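PDB 2WVQ: heterokaryon incompatibility protein s from Podospora anserina, which forms the [het-s] prion and, on meeting its het-S counterpart, triggers the lethal reaction of heterokaryon incompatibility, its globular N-terminal domain being the part described here. Local coordinates for residues 40-43 against 44-48; 98-101 against 102-105. The protein carries 2 engineered substitutions. All blocks are in the same frame, centred on the assembly; numbering follows the deposited sequence. Where two conformers were deposited one is given.

Interaction 1 of 2, residues 40-43 against 44-48; sequences RDYE and RCQLR
Tyr-42 and Gln-46, one helical turn apart, lie alongside each other and point the same way. The phenol CE1 comes 3.9 Å from Gln-46 CB; the methylene, not the amide, meets the ring, and the amide plane stands 77° from it. Beyond this carbon contact a water bridges their polar ends: it sits at the ring edge, in plane, 2.6 Å from Tyr-42 OH, and donates to Gln-46 OE1. The bend at chi2 of Gln-46 (62°) turns its amide to meet that water, and Asp-50 takes up NE2. This is the packed side: Phe-117 stacks on the Tyr-42 ring, Leu-47 packs against Leu-129, His-130 and Leu-133 of helix 124-140, and the small thiol of Cys-45 fits against Leu-34 and Leu-160.

Residues 42-48 open helix 42-62 in the globular HeLo domain, and i to i+4 bonds join its first turns. Cys-45 N reaches Asp-41 O at 3.0 Å, Gln-46 N reaches Tyr-42 O, and Leu-47 N meets Glu-43 O with a nearly straight N-H (170°). Glu-43, between the two sides, is extended, anchored by OE1 to the backbone N of Lys-123, and lies against Met-122.

On the looser side, a second water accepts from Arg-44 N at 2.9 Å and donates to Arg-40 O. Arg-44 is exposed; one face of its guanidinium rests on Arg-48 CD.

Interaction 2 of 2, residues 98-101 against 102-105; sequences AQKT and SKRY
Arg-104 folds back along its own helix to lay its guanidinium beside Thr-101. One face rests over Thr-101 CA, which lies 3.6 Å from the plane, displaced from the group's centre. The side chains meet at a slant, bringing NH2 to 3.3 Å from Thr-101 OG1. With CG beside the backbone N (chi1 -77°) and a bend at chi3, the arginine's methylenes run over the preceding turn, CG lying 3.3 Å from Lys-100 O, a path that suits a long side chain.

Lys-103 passes slantwise over Gln-99, its CD 4.1 Å from Gln-99 CG, and bends at chi3 and chi4, leaving NZ 5.1 Å from Lys-100 NZ. In one of its two conformers Gln-99 is extended and its NE2 bonds to Thr-150 OG1. Ser-102 is small enough to be buried against Trp-152, and its OG bonds to Ala-153 O.

Beneath, helix 79-108 keeps its i to i+4 bonds, from Ser-102 N to Ala-98 O (2.8 Å) up to Tyr-105 N to Thr-101 O.

The polar ends of Lys-100, Thr-101 and Arg-104 reach across the homodimer interface. Arg-104 makes salt bridges to Glu-90 and Glu-173 of the second subunit, Lys-100 to its Glu-89, and Thr-101 OG1 bonds to its Glu-90. The neighbour's carboxylates probably offset the positive charge of Lys-100 and Arg-104, which also packs on its Ile-87.

How the interactions relate
Each interaction is a local contact within one helix, and helices 42-62 and 79-108 follow one another in the chain. Their centres lie 20 Å apart and they do not touch. Interaction 1 sits nearer the middle of the chain, 13 Å from its centre against 19 Å, and packs aromatic, thiol and aliphatic groups against other elements of the same subunit, with Arg-44 exposed, while Glu-43 and Arg-48 find backbone partners in the same subunit. Interaction 2 lies farther out: one side meets strand 152-154, while its basic side chains engage acidic residues of the second subunit. Thus 40-48 helps join parts of one fold, whereas 98-105 also joins two copies.

Interaction 1 of 2, residues 40-43 against 44-48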
ATOM      1  N   ARG A  40       4.767   9.063 -23.331  1.00 32.64           N
ATOM      2  CA  ARG A  40       3.977  10.246 -23.665  1.00 32.64           C
ATOM      3  C   ARG A  40       2.919  10.533 -22.609  1.00 31.26           C
ATOM      4  O   ARG A  40       2.238  11.539 -22.701  1.00 30.69           O
ATOM      5  CB  ARG A  40       3.283  10.147 -25.037  1.00 33.51           C
ATOM      6  CG  ARG A  40       3.800   9.060 -26.008  1.00 38.63           C
ATOM      7  CD  ARG A  40       2.597   8.277 -26.539  1.00 45.12           C
ATOM      8  NE  ARG A  40       1.842   7.719 -25.404  1.00 49.22           N
ATOM      9  CZ  ARG A  40       0.547   7.408 -25.424  1.00 50.75           C
ATOM     10  NH1 ARG A  40      -0.180   7.598 -26.525  1.00 49.66           N
ATOM     11  NH2 ARG A  40      -0.021   6.910 -24.325  1.00 50.62           N
ATOM     12  N   ASP A  41       2.770   9.649 -21.621  0.60 30.58           N
ATOM     13  CA  ASP A  41       1.793   9.890 -20.542  0.60 30.08           C
ATOM     14  C   ASP A  41       2.341  10.695 -19.379  0.60 29.51           C
ATOM     15  O   ASP A  41       1.645  10.899 -18.389  0.60 29.50           O
ATOM     16  CB  ASP A  41       1.203   8.585 -20.017  0.60 29.91           C
ATOM     17  CG  ASP A  41       0.218   7.972 -20.972  0.60 29.25           C
ATOM     18  OD1 ASP A  41      -0.240   8.655 -21.909  0.60 29.31           O
ATOM     19  OD2 ASP A  41      -0.108   6.793 -20.779  0.60 29.76           O
ATOM     20  N   TYR A  42       3.591  11.130 -19.502  1.00 29.19           N
ATOM     21  CA  TYR A  42       4.256  11.863 -18.456  1.00 29.36           C
ATOM     22  C   TYR A  42       3.402  13.046 -17.969  1.00 28.42           C
ATOM     23  O   TYR A  42       3.100  13.129 -16.789  1.00 26.53           O
ATOM     24  CB  TYR A  42       5.621  12.387 -18.897  1.00 29.43           C
ATOM     25  CG  TYR A  42       6.145  13.505 -17.996  1.00 29.65           C
ATOM     26  CD1 TYR A  42       6.278  13.316 -16.603  1.00 28.59           C
ATOM     27  CD2 TYR A  42       6.521  14.725 -18.530  1.00 28.87           C
ATOM     28  CE1 TYR A  42       6.763  14.333 -15.786  1.00 31.39           C
ATOM     29  CE2 TYR A  42       7.007  15.735 -17.739  1.00 31.21           C
ATOM     30  CZ  TYR A  42       7.121  15.541 -16.365  1.00 30.73           C
ATOM     31  OH  TYR A  42       7.615  16.569 -15.603  1.00 30.29           O
ATOM     32  N   GLU A  43       3.016  13.919 -18.896  1.00 28.89           N
ATOM     33  CA  GLU A  43       2.374  15.184 -18.560  1.00 29.47           C
ATOM     34  C   GLU A  43       1.102  14.918 -17.782  1.00 29.77           C
ATOM     35  O   GLU A  43       0.916  15.481 -16.704  1.00 29.67           O
ATOM     36  CB  GLU A  43       2.085  15.984 -19.826  1.00 30.22           C
ATOM     37  CG  GLU A  43       1.647  17.412 -19.580  1.00 29.20           C
ATOM     38  CD  GLU A  43       1.305  18.131 -20.869  1.00 29.27           C
ATOM     39  OE1 GLU A  43       2.148  18.170 -21.788  1.00 29.46           O
ATOM     40  OE2 GLU A  43       0.180  18.663 -20.958  1.00 28.70           O
ATOM     41  N   ARG A  44       0.241  14.044 -18.302  1.00 30.56           N
ATOM     42  CA  ARG A  44      -1.016  13.719 -17.616  1.00 31.85           C
ATOM     43  C   ARG A  44      -0.798  13.105 -16.230  1.00 31.09           C
ATOM     44  O   ARG A  44      -1.466  13.492 -15.283  1.00 29.86           O
ATOM     45  CB  ARG A  44      -1.911  12.827 -18.482  1.00 32.17           C
ATOM     46  CG  ARG A  44      -3.272  12.455 -17.885  1.00 33.50           C
ATOM     47  CD  ARG A  44      -3.814  11.174 -18.592  1.00 35.35           C
ATOM     48  NE  ARG A  44      -4.180  10.100 -17.653  1.00 43.00           N
ATOM     49  CZ  ARG A  44      -5.256  10.105 -16.848  1.00 48.12           C
ATOM     50  NH1 ARG A  44      -6.122  11.140 -16.834  1.00 47.88           N
ATOM     51  NH2 ARG A  44      -5.467   9.065 -16.031  1.00 48.22           N
ATOM     52  N   CYS A  45       0.124  12.140 -16.112  1.00 31.40           N
ATOM     53  CA  CYS A  45       0.400  11.490 -14.824  1.00 30.46           C
ATOM     54  C   CYS A  45       0.948  12.475 -13.763  1.00 29.84           C
ATOM     55  O   CYS A  45       0.626  12.368 -12.574  1.00 29.11           O
ATOM     56  CB  CYS A  45       1.356  10.304 -15.029  1.00 31.61           C
ATOM     57  SG  CYS A  45       0.507   8.906 -15.818  1.00 34.79           S
ATOM     58  N   GLN A  46       1.797  13.405 -14.197  1.00 28.92           N
ATOM     59  CA  GLN A  46       2.303  14.458 -13.321  1.00 28.82           C
ATOM     60  C   GLN A  46       1.155  15.365 -12.842  1.00 27.76           C
ATOM     61  O   GLN A  46       1.051  15.600 -11.641  1.00 26.51           O
ATOM     62  CB  GLN A  46       3.403  15.279 -14.000  1.00 28.75           C
ATOM     63  CG  GLN A  46       3.962  16.434 -13.144  1.00 31.10           C
ATOM     64  CD  GLN A  46       4.623  15.950 -11.870  1.00 35.20           C
ATOM     65  OE1 GLN A  46       5.644  15.275 -11.923  1.00 38.24           O
ATOM     66  NE2 GLN A  46       4.033  16.282 -10.713  1.00 32.28           N
ATOM     67  N   LEU A  47       0.282  15.799 -13.750  1.00 27.64           N
ATOM     68  CA  LEU A  47      -0.909  16.583 -13.357  1.00 28.74           C
ATOM     69  C   LEU A  47      -1.847  15.830 -12.381  1.00 29.69           C
ATOM     70  O   LEU A  47      -2.428  16.463 -11.499  1.00 29.27           O
ATOM     71  CB  LEU A  47      -1.669  17.133 -14.582  1.00 28.48           C
ATOM     72  CG  LEU A  47      -0.928  18.186 -15.442  1.00 29.14           C
ATOM     73  CD1 LEU A  47      -1.623  18.468 -16.743  1.00 30.39           C
ATOM     74  CD2 LEU A  47      -0.661  19.491 -14.693  1.00 29.12           C
ATOM     75  N   ARG A  48      -2.017  14.507 -12.557  1.00 30.05           N
ATOM     76  CA  ARG A  48      -2.811  13.665 -11.641  1.00 31.20           C
ATOM     77  C   ARG A  48      -2.225  13.686 -10.214  1.00 31.61           C
ATOM     78  O   ARG A  48      -2.974  13.803  -9.228  1.00 31.61           O
ATOM     79  CB  ARG A  48      -2.886  12.200 -12.106  1.00 31.90           C
ATOM     80  CG  ARG A  48      -3.396  11.924 -13.474  1.00 34.86           C
ATOM     81  CD  ARG A  48      -4.900  11.683 -13.502  1.00 39.60           C
ATOM     82  NE  ARG A  48      -5.322  10.489 -12.764  1.00 41.15           N
ATOM     83  CZ  ARG A  48      -6.601  10.146 -12.574  1.00 41.57           C
ATOM     84  NH1 ARG A  48      -7.577  10.914 -13.064  1.00 39.20           N
ATOM     85  NH2 ARG A  48      -6.909   9.040 -11.895  1.00 39.38           N
TER
HETATM   86  O   HOH W   1       0.474  13.124 -21.062  1.00 36.85           O
HETATM   87  O   HOH W   2       7.842  15.962 -13.113  1.00 40.07           O

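Interaction 2 of 2, residues 98-101 against 102-105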
ATOM      1  N   ALA A  98       6.491   3.190  -1.509  1.00 29.18           N
ATOM      2  CA  ALA A  98       6.797   3.540  -2.898  1.00 29.50           C
ATOM      3  C   ALA A  98       8.303   3.768  -3.111  1.00 29.67           C
ATOM      4  O   ALA A  98       8.864   3.299  -4.128  1.00 29.11           O
ATOM      5  CB  ALA A  98       5.988   4.780  -3.332  1.00 29.95           C
ATOM      6  N   GLN A  99       8.933   4.437  -2.139  1.00 29.49           N
ATOM      7  CA  GLN A  99      10.378   4.686  -2.181  0.60 30.41           C
ATOM      8  C   GLN A  99      11.228   3.431  -2.053  1.00 30.27           C
ATOM      9  O   GLN A  99      12.257   3.358  -2.708  1.00 30.37           O
ATOM     10  CB  GLN A  99      10.856   5.778  -1.194  0.60 31.10           C
ATOM     11  CG  GLN A  99      12.384   6.051  -1.305  0.60 30.72           C
ATOM     12  CD  GLN A  99      12.822   7.466  -0.949  0.60 32.08           C
ATOM     13  OE1 GLN A  99      12.096   8.217  -0.304  0.60 34.90           O
ATOM     14  NE2 GLN A  99      14.033   7.824  -1.358  0.60 29.43           N
ATOM     15  N   LYS A 100      10.807   2.445  -1.245  1.00 30.56           N
ATOM     16  CA  LYS A 100      11.499   1.143  -1.198  1.00 30.14           C
ATOM     17  C   LYS A 100      11.335   0.412  -2.513  1.00 29.88           C
ATOM     18  O   LYS A 100      12.290  -0.193  -3.005  1.00 30.74           O
ATOM     19  CB  LYS A 100      10.978   0.251  -0.070  1.00 29.75           C
ATOM     20  CG  LYS A 100      11.266   0.781   1.299  1.00 29.04           C
ATOM     21  CD  LYS A 100      10.660  -0.110   2.328  1.00 29.74           C
ATOM     22  CE  LYS A 100      11.048   0.324   3.719  1.00 28.75           C
ATOM     23  NZ  LYS A 100      12.528   0.218   3.965  1.00 30.60           N
ATOM     24  N   THR A 101      10.134   0.454  -3.087  1.00 28.96           N
ATOM     25  CA  THR A 101       9.908  -0.089  -4.435  1.00 29.48           C
ATOM     26  C   THR A 101      10.801   0.573  -5.499  1.00 29.49           C
ATOM     27  O   THR A 101      11.479  -0.118  -6.307  1.00 28.44           O
ATOM     28  CB  THR A 101       8.394  -0.096  -4.789  1.00 28.61           C
ATOM     29  OG1 THR A 101       7.729  -0.896  -3.818  1.00 30.22           O
ATOM     30  CG2 THR A 101       8.123  -0.697  -6.148  1.00 29.79           C
ATOM     31  N   SER A 102      10.841   1.906  -5.480  1.00 29.08           N
ATOM     32  CA  SER A 102      11.695   2.678  -6.381  1.00 29.35           C
ATOM     33  C   SER A 102      13.191   2.327  -6.203  1.00 29.07           C
ATOM     34  O   SER A 102      13.898   2.155  -7.180  1.00 28.60           O
ATOM     35  CB  SER A 102      11.457   4.170  -6.179  1.00 29.28           C
ATOM     36  OG  SER A 102      12.417   4.944  -6.857  1.00 31.48           O
ATOM     37  N   LYS A 103      13.649   2.231  -4.958  1.00 29.41           N
ATOM     38  CA  LYS A 103      15.033   1.914  -4.635  1.00 30.29           C
ATOM     39  C   LYS A 103      15.454   0.543  -5.134  1.00 30.22           C
ATOM     40  O   LYS A 103      16.604   0.354  -5.543  1.00 30.36           O
ATOM     41  CB  LYS A 103      15.303   2.090  -3.139  1.00 30.34           C
ATOM     42  CG  LYS A 103      15.934   3.478  -2.820  1.00 31.85           C
ATOM     43  CD  LYS A 103      15.913   3.943  -1.342  1.00 33.57           C
ATOM     44  CE  LYS A 103      16.346   2.863  -0.327  1.00 36.47           C
ATOM     45  NZ  LYS A 103      15.193   1.936  -0.045  1.00 36.79           N
ATOM     46  N   ARG A 104      14.506  -0.398  -5.116  1.00 30.17           N
ATOM     47  CA  ARG A 104      14.732  -1.750  -5.597  1.00 29.88           C
ATOM     48  C   ARG A 104      14.920  -1.791  -7.101  1.00 30.76           C
ATOM     49  O   ARG A 104      15.725  -2.598  -7.621  1.00 30.11           O
ATOM     50  CB  ARG A 104      13.600  -2.680  -5.160  1.00 29.82           C
ATOM     51  CG  ARG A 104      13.707  -3.097  -3.716  1.00 27.79           C
ATOM     52  CD  ARG A 104      12.888  -4.333  -3.429  1.00 30.74           C
ATOM     53  NE  ARG A 104      11.488  -4.281  -3.882  1.00 28.06           N
ATOM     54  CZ  ARG A 104      10.475  -3.731  -3.224  1.00 28.47           C
ATOM     55  NH1 ARG A 104      10.655  -3.119  -2.053  1.00 29.05           N
ATOM     56  NH2 ARG A 104       9.257  -3.811  -3.743  1.00 28.61           N
ATOM     57  N   TYR A 105      14.205  -0.905  -7.792  1.00 30.85           N
ATOM     58  CA  TYR A 105      14.383  -0.706  -9.230  1.00 31.65           C
ATOM     59  C   TYR A 105      15.750  -0.088  -9.580  1.00 32.52           C
ATOM     60  O   TYR A 105      16.448  -0.594 -10.500  1.00 32.10           O
ATOM     61  CB  TYR A 105      13.250   0.142  -9.796  1.00 31.88           C
ATOM     62  CG  TYR A 105      13.260   0.228 -11.295  1.00 33.16           C
ATOM     63  CD1 TYR A 105      12.575  -0.702 -12.071  1.00 33.10           C
ATOM     64  CD2 TYR A 105      13.968   1.240 -11.947  1.00 34.05           C
ATOM     65  CE1 TYR A 105      12.596  -0.616 -13.472  1.00 35.33           C
ATOM     66  CE2 TYR A 105      13.984   1.340 -13.324  1.00 34.13           C
ATOM     67  CZ  TYR A 105      13.305   0.412 -14.082  1.00 34.23           C
ATOM     68  OH  TYR A 105      13.345   0.529 -15.449  1.00 34.49           O
TER